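Local coordinates for cation efflux system protein CusF (Escherichia coli, PDB 3E6Z), which carries copper in the periplasm as the metallochaperone of the Cus efflux system, which gives the bacterium resistance to copper and silver, at residues Q4-G16 / I24-A36. The protein carries 1 engineered substitution. Residues are numbered along the deposited sequence; the frame is centred on the assembly and turned at random. Where two conformers were deposited one is given.
Sequences QPQVISATGVVKG and ITIHHDPIAAVNA. Engineered in segment 24-36: Ala36 (natural residue Trp). With CU (copper (II) ion), chain B.
Asp29 N donates to Thr11 O at 2.8 Å, and Thr11 OG1 gives its proton to the anti lone pair of Asp29 OD2 at 2.7 Å. With chi1 at 58°, Thr11 holds OG1 between its own N and carbonyl carbon, near that carboxylate. His28 can be followed outward: CB lies 3.4 Å from Thr11 O, ND1 donates to Asp29 O from above the carbonyl plane, and NE2 binds the copper ion at 2.0 Å, flanked by CE1 and CD2 at 2.9 and 3.1 Å from the metal. The ND1 bond, with the acceptor close to the ring plane, helps fix the ring's rotation, while CD1 of Ile31 sits over one ring face near its rim. Met39 and Met41, on the next strand, complete the protein's share of the copper site.

The segments' strand parts belong to the hairpin of strands 8-18 and 23-28 in the OB-fold barrel. Val13 and His27 form an antiparallel hydrogen-bonded pair, and Gly12 passes His28 with only 3.9 Å between their CA atoms. A classic beta bulge shifts the register by one: Lys15 N and Gly16 N both donate to Thr25 O, the second bond longer. Val14 CG1 packs against Ile24 CG2.

The chain after Asp29 runs on beside segment 4-16, past Ala10 towards Ile8. Ile31 CD1 reaches Ala10 CB at 3.9 Å, its CG2 meets Ile8 CG2 crosswise, and Ile8 CD1 touches Val34 CG1. Ala36, an engineered replacement for tryptophan, exchanges backbone hydrogen bonds with Ile31, closing the 31-36 turn with a G1 beta bulge at Asn35 and Ala36.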
ATOM      1  N   GLN A   4      -2.911  -8.556  16.884  0.70 22.33           N
ATOM      2  CA  GLN A   4      -3.592  -8.248  15.637  0.70 22.47           C
ATOM      3  C   GLN A   4      -2.691  -7.391  14.786  0.70 22.17           C
ATOM      4  O   GLN A   4      -2.146  -6.439  15.332  0.70 22.31           O
ATOM      5  CB  GLN A   4      -4.918  -7.551  15.927  0.70 23.25           C
ATOM      6  CG  GLN A   4      -6.006  -8.554  16.162  0.70 24.00           C
ATOM      7  CD  GLN A   4      -5.986  -9.594  15.070  0.70 24.50           C
ATOM      8  OE1 GLN A   4      -6.063  -9.240  13.882  0.70 24.88           O
ATOM      9  NE2 GLN A   4      -5.764 -10.863  15.445  0.70 24.86           N
ATOM     10  N   PRO A   5      -2.440  -7.781  13.496  0.70 21.75           N
ATOM     11  CA  PRO A   5      -1.641  -6.903  12.630  0.70 21.20           C
ATOM     12  C   PRO A   5      -2.299  -5.582  12.600  0.70 20.62           C
ATOM     13  O   PRO A   5      -3.523  -5.571  12.295  0.70 21.50           O
ATOM     14  CB  PRO A   5      -1.772  -7.548  11.241  0.70 21.86           C
ATOM     15  CG  PRO A   5      -2.073  -8.964  11.495  0.70 22.02           C
ATOM     16  CD  PRO A   5      -2.823  -9.020  12.794  0.70 22.02           C
ATOM     17  N   GLN A   6      -1.630  -4.497  12.988  0.50 19.27           N
ATOM     18  CA  GLN A   6      -2.258  -3.168  12.646  0.50 17.75           C
ATOM     19  C   GLN A   6      -1.613  -2.594  11.407  0.50 15.12           C
ATOM     20  O   GLN A   6      -2.193  -2.510  10.300  0.50 15.14           O
ATOM     21  CB  GLN A   6      -2.182  -2.257  13.868  0.50 18.90           C
ATOM     22  CG  GLN A   6      -2.920  -2.790  15.064  0.50 19.68           C
ATOM     23  CD  GLN A   6      -4.422  -2.929  14.901  0.50 20.16           C
ATOM     24  OE1 GLN A   6      -5.031  -2.475  13.924  0.50 20.80           O
ATOM     25  NE2 GLN A   6      -5.029  -3.594  15.881  0.50 20.79           N
ATOM     26  N   VAL A   7      -0.336  -2.294  11.508  1.00 11.99           N
ATOM     27  CA  VAL A   7       0.291  -1.697  10.322  1.00 11.73           C
ATOM     28  C   VAL A   7       0.828  -2.898   9.527  1.00 11.90           C
ATOM     29  O   VAL A   7       1.605  -3.709  10.073  1.00 13.74           O
ATOM     30  CB  VAL A   7       1.391  -0.714  10.680  1.00 12.48           C
ATOM     31  CG1 VAL A   7       2.120  -0.171   9.405  1.00 13.29           C
ATOM     32  CG2 VAL A   7       0.785   0.529  11.418  1.00 12.91           C
ATOM     33  N   ILE A   8       0.432  -3.020   8.232  1.00 10.47           N
ATOM     34  CA  ILE A   8       0.924  -4.054   7.305  1.00 11.21           C
ATOM     35  C   ILE A   8       1.956  -3.423   6.415  1.00 10.69           C
ATOM     36  O   ILE A   8       1.720  -2.390   5.823  1.00 11.06           O
ATOM     37  CB  ILE A   8      -0.199  -4.644   6.519  1.00 11.84           C
ATOM     38  CG1 ILE A   8      -1.286  -5.252   7.433  1.00 13.23           C
ATOM     39  CG2 ILE A   8       0.326  -5.729   5.594  1.00 12.18           C
ATOM     40  CD1 ILE A   8      -2.525  -5.640   6.778  1.00 14.56           C
ATOM     41  N   SER A   9       3.158  -4.041   6.387  1.00 10.68           N
ATOM     42  CA  SER A   9       4.216  -3.569   5.482  0.50 10.96           C
ATOM     43  C   SER A   9       4.279  -4.451   4.252  1.00 10.61           C
ATOM     44  O   SER A   9       4.024  -5.632   4.289  1.00 12.51           O
ATOM     45  CB  SER A   9       5.609  -3.615   6.074  0.50 11.76           C
ATOM     46  OG  SER A   9       5.749  -2.984   7.300  0.50 12.56           O
ATOM     47  N   ALA A  10       4.538  -3.812   3.118  1.00 10.23           N
ATOM     48  CA  ALA A  10       4.593  -4.536   1.862  1.00 10.44           C
ATOM     49  C   ALA A  10       5.481  -3.840   0.886  1.00 10.72           C
ATOM     50  O   ALA A  10       5.917  -2.734   1.047  1.00 11.02           O
ATOM     51  CB  ALA A  10       3.245  -4.669   1.304  1.00 11.65           C
ATOM     52  N   THR A  11       5.796  -4.593  -0.181  1.00 10.84           N
ATOM     53  CA  THR A  11       6.440  -4.020  -1.364  1.00 11.01           C
ATOM     54  C   THR A  11       5.625  -4.346  -2.589  1.00 10.67           C
ATOM     55  O   THR A  11       4.750  -5.204  -2.559  1.00 11.55           O
ATOM     56  CB  THR A  11       7.931  -4.588  -1.498  1.00 12.26           C
ATOM     57  OG1 THR A  11       7.906  -6.032  -1.590  1.00 13.21           O
ATOM     58  CG2 THR A  11       8.855  -4.221  -0.354  1.00 13.27           C
ATOM     59  N   GLY A  12       5.874  -3.601  -3.678  1.00 10.65           N
ATOM     60  CA  GLY A  12       5.127  -3.893  -4.909  1.00 11.21           C
ATOM     61  C   GLY A  12       5.537  -2.936  -6.030  1.00 10.68           C
ATOM     62  O   GLY A  12       6.531  -2.264  -5.880  1.00 11.94           O
ATOM     63  N   VAL A  13       4.674  -2.947  -7.032  1.00 10.43           N
ATOM     64  CA  VAL A  13       4.915  -2.071  -8.198  1.00  9.80           C
ATOM     65  C   VAL A  13       3.624  -1.225  -8.377  1.00 10.40           C
ATOM     66  O   VAL A  13       2.513  -1.747  -8.417  1.00 10.82           O
ATOM     67  CB  VAL A  13       5.175  -2.886  -9.483  1.00 10.51           C
ATOM     68  CG1 VAL A  13       5.272  -1.920 -10.720  1.00 11.90           C
ATOM     69  CG2 VAL A  13       6.525  -3.662  -9.291  1.00 11.76           C
ATOM     70  N   VAL A  14       3.810   0.066  -8.542  1.00  9.81           N
ATOM     71  CA  VAL A  14       2.709   1.011  -8.746  1.00 10.00           C
ATOM     72  C   VAL A  14       2.137   0.775 -10.183  1.00  9.58           C
ATOM     73  O   VAL A  14       2.893   0.855 -11.187  1.00 10.43           O
ATOM     74  CB  VAL A  14       3.129   2.423  -8.617  1.00 10.16           C
ATOM     75  CG1 VAL A  14       2.008   3.405  -8.942  1.00 10.29           C
ATOM     76  CG2 VAL A  14       3.727   2.655  -7.188  1.00 10.80           C
ATOM     77  N   LYS A  15       0.821   0.551 -10.309  1.00 10.20           N
ATOM     78  CA  LYS A  15       0.247   0.406 -11.616  0.60 10.84           C
ATOM     79  C   LYS A  15      -0.653   1.543 -12.014  1.00 10.94           C
ATOM     80  O   LYS A  15      -0.795   1.798 -13.205  1.00 12.19           O
ATOM     81  CB  LYS A  15      -0.381  -0.947 -11.637  0.60 11.20           C
ATOM     82  CG  LYS A  15       0.598  -2.092 -11.439  0.60 11.17           C
ATOM     83  CD  LYS A  15       1.605  -2.186 -12.543  0.60 11.20           C
ATOM     84  CE  LYS A  15       0.994  -2.419 -13.964  0.60 11.45           C
ATOM     85  NZ  LYS A  15       2.060  -2.527 -14.990  0.60 11.62           N
ATOM     86  N   GLY A  16      -1.191   2.315 -11.047  1.00 10.55           N
ATOM     87  CA  GLY A  16      -1.970   3.463 -11.351  1.00 11.05           C
ATOM     88  C   GLY A  16      -1.943   4.463 -10.184  1.00 10.81           C
ATOM     89  O   GLY A  16      -1.879   3.999  -9.002  1.00 10.87           O
ATOM     90  N   ILE A  24      -4.091   4.796  -5.137  1.00  9.70           N
ATOM     91  CA  ILE A  24      -2.895   4.241  -5.792  1.00  9.50           C
ATOM     92  C   ILE A  24      -3.188   2.756  -5.939  1.00  9.79           C
ATOM     93  O   ILE A  24      -3.394   2.028  -4.954  1.00 11.33           O
ATOM     94  CB  ILE A  24      -1.657   4.440  -4.943  1.00  9.98           C
ATOM     95  CG1 ILE A  24      -1.431   5.939  -4.641  1.00 10.35           C
ATOM     96  CG2 ILE A  24      -0.379   3.888  -5.757  1.00 10.25           C
ATOM     97  CD1 ILE A  24      -0.306   6.187  -3.813  1.00 10.86           C
ATOM     98  N   THR A  25      -3.191   2.253  -7.218  1.00 10.23           N
ATOM     99  CA  THR A  25      -3.368   0.856  -7.491  1.00 10.77           C
ATOM    100  C   THR A  25      -1.949   0.202  -7.540  1.00 10.68           C
ATOM    101  O   THR A  25      -1.099   0.674  -8.334  1.00 11.63           O
ATOM    102  CB  THR A  25      -4.117   0.662  -8.815  1.00 11.80           C
ATOM    103  OG1 THR A  25      -5.390   1.296  -8.684  1.00 13.29           O
ATOM    104  CG2 THR A  25      -4.341  -0.757  -9.172  1.00 12.92           C
ATOM    105  N   ILE A  26      -1.727  -0.770  -6.677  1.00  9.95           N
ATOM    106  CA  ILE A  26      -0.414  -1.406  -6.506  1.00  9.99           C
ATOM    107  C   ILE A  26      -0.546  -2.870  -6.668  1.00 10.10           C
ATOM    108  O   ILE A  26      -1.439  -3.519  -6.064  1.00 10.52           O
ATOM    109  CB  ILE A  26       0.208  -1.092  -5.099  1.00  9.73           C
ATOM    110  CG1 ILE A  26       0.284   0.411  -4.912  1.00  9.52           C
ATOM    111  CG2 ILE A  26       1.601  -1.809  -4.934  1.00 10.45           C
ATOM    112  CD1 ILE A  26       0.805   0.832  -3.465  1.00 10.26           C
ATOM    113  N   HIS A  27       0.403  -3.475  -7.480  1.00 10.33           N
ATOM    114  CA  HIS A  27       0.466  -4.922  -7.522  1.00 10.23           C
ATOM    115  C   HIS A  27       1.571  -5.332  -6.529  1.00 10.82           C
ATOM    116  O   HIS A  27       2.778  -5.081  -6.713  1.00 11.15           O
ATOM    117  CB  HIS A  27       0.809  -5.379  -8.952  1.00 10.72           C
ATOM    118  CG  HIS A  27       0.770  -6.869  -9.054  1.00 10.66           C
ATOM    119  ND1 HIS A  27      -0.406  -7.534  -8.887  1.00 11.80           N
ATOM    120  CD2 HIS A  27       1.770  -7.795  -9.245  1.00 10.94           C
ATOM    121  CE1 HIS A  27      -0.133  -8.833  -8.984  1.00 11.89           C
ATOM    122  NE2 HIS A  27       1.167  -9.018  -9.185  1.00 11.62           N
ATOM    123  N   HIS A  28       1.112  -5.811  -5.337  1.00 10.96           N
ATOM    124  CA  HIS A  28       2.026  -6.086  -4.242  1.00 10.51           C
ATOM    125  C   HIS A  28       2.629  -7.517  -4.315  1.00 11.09           C
ATOM    126  O   HIS A  28       1.974  -8.432  -4.838  1.00 11.85           O
ATOM    127  CB  HIS A  28       1.370  -5.785  -2.863  1.00 10.58           C
ATOM    128  CG  HIS A  28       0.274  -6.746  -2.441  1.00 10.83           C
ATOM    129  ND1 HIS A  28       0.492  -8.051  -2.123  1.00 11.69           N
ATOM    130  CD2 HIS A  28      -1.046  -6.541  -2.133  1.00 11.38           C
ATOM    131  CE1 HIS A  28      -0.644  -8.621  -1.657  1.00 11.60           C
ATOM    132  NE2 HIS A  28      -1.629  -7.716  -1.646  1.00 11.86           N
ATOM    133  N   ASP A  29       3.863  -7.572  -3.859  1.00 11.39           N
ATOM    134  CA  ASP A  29       4.584  -8.852  -3.668  1.00 11.41           C
ATOM    135  C   ASP A  29       3.902  -9.617  -2.572  1.00 11.83           C
ATOM    136  O   ASP A  29       3.076  -9.061  -1.811  1.00 11.91           O
ATOM    137  CB  ASP A  29       6.023  -8.539  -3.335  1.00 11.82           C
ATOM    138  CG  ASP A  29       6.654  -7.689  -4.425  1.00 12.01           C
ATOM    139  OD1 ASP A  29       6.464  -8.068  -5.674  1.00 12.99           O
ATOM    140  OD2 ASP A  29       7.389  -6.787  -4.096  1.00 13.16           O
ATOM    141  N   PRO A  30       4.174 -10.927  -2.452  1.00 11.75           N
ATOM    142  CA  PRO A  30       3.546 -11.667  -1.324  1.00 11.91           C
ATOM    143  C   PRO A  30       3.827 -10.956   0.004  1.00 11.54           C
ATOM    144  O   PRO A  30       4.931 -10.399   0.237  1.00 12.88           O
ATOM    145  CB  PRO A  30       4.186 -13.066  -1.433  1.00 12.50           C
ATOM    146  CG  PRO A  30       4.606 -13.169  -2.879  1.00 12.40           C
ATOM    147  CD  PRO A  30       5.062 -11.783  -3.239  1.00 11.97           C
ATOM    148  N   ILE A  31       2.823 -11.064   0.864  1.00 12.27           N
ATOM    149  CA  ILE A  31       2.975 -10.429   2.221  1.00 12.79           C
ATOM    150  C   ILE A  31       2.934 -11.529   3.314  1.00 13.45           C
ATOM    151  O   ILE A  31       1.835 -12.041   3.617  1.00 14.16           O
ATOM    152  CB  ILE A  31       1.882  -9.416   2.532  1.00 12.58           C
ATOM    153  CG1 ILE A  31       1.727  -8.349   1.407  1.00 12.42           C
ATOM    154  CG2 ILE A  31       2.231  -8.697   3.906  1.00 12.96           C
ATOM    155  CD1 ILE A  31       0.606  -7.460   1.593  1.00 12.73           C
ATOM    156  N   ALA A  32       4.074 -11.841   3.872  1.00 15.24           N
ATOM    157  CA  ALA A  32       4.191 -12.925   4.845  1.00 15.42           C
ATOM    158  C   ALA A  32       3.284 -12.750   6.026  1.00 16.17           C
ATOM    159  O   ALA A  32       2.663 -13.751   6.499  1.00 16.30           O
ATOM    160  CB  ALA A  32       5.681 -13.024   5.314  1.00 16.76           C
ATOM    161  N   ALA A  33       3.218 -11.542   6.596  1.00 16.30           N
ATOM    162  CA  ALA A  33       2.547 -11.370   7.885  1.00 16.60           C
ATOM    163  C   ALA A  33       1.104 -11.736   7.809  1.00 16.98           C
ATOM    164  O   ALA A  33       0.503 -12.063   8.860  1.00 18.33           O
ATOM    165  CB  ALA A  33       2.665  -9.961   8.379  1.00 17.64           C
ATOM    166  N   VAL A  34       0.466 -11.621   6.668  1.00 16.25           N
ATOM    167  CA  VAL A  34      -0.919 -11.904   6.483  1.00 15.56           C
ATOM    168  C   VAL A  34      -1.155 -13.094   5.546  1.00 14.19           C
ATOM    169  O   VAL A  34      -2.273 -13.337   5.100  1.00 14.92           O
ATOM    170  CB  VAL A  34      -1.745 -10.672   6.044  1.00 16.15           C
ATOM    171  CG1 VAL A  34      -1.723  -9.600   7.116  1.00 16.98           C
ATOM    172  CG2 VAL A  34      -1.251 -10.119   4.712  1.00 16.51           C
ATOM    173  N   ASN A  35      -0.083 -13.820   5.204  1.00 13.59           N
ATOM    174  CA  ASN A  35      -0.178 -14.977   4.278  1.00 14.18           C
ATOM    175  C   ASN A  35      -0.938 -14.582   3.000  1.00 13.91           C
ATOM    176  O   ASN A  35      -1.858 -15.276   2.571  1.00 14.97           O
ATOM    177  CB  ASN A  35      -0.777 -16.188   4.969  1.00 15.00           C
ATOM    178  CG  ASN A  35       0.175 -16.759   6.013  1.00 15.81           C
ATOM    179  OD1 ASN A  35       1.328 -17.074   5.720  1.00 17.95           O
ATOM    180  ND2 ASN A  35      -0.318 -16.900   7.260  1.00 16.61           N
ATOM    181  N   ALA A  36      -0.514 -13.476   2.381  1.00 13.59           N
ATOM    182  CA  ALA A  36      -1.110 -13.027   1.068  1.00 13.25           C
ATOM    183  C   ALA A  36      -0.180 -13.377  -0.040  1.00 12.93           C
ATOM    184  O   ALA A  36       1.061 -13.234   0.126  1.00 13.24           O
ATOM    185  CB  ALA A  36      -1.310 -11.562   1.087  1.00 13.63           C
TER
HETATM  186 CU    CU B   1      -3.448  -8.143  -0.994  0.70 12.53          CU
HETATM  187  O   HOH W   1       4.837  -7.311  -0.003  1.00 14.99           O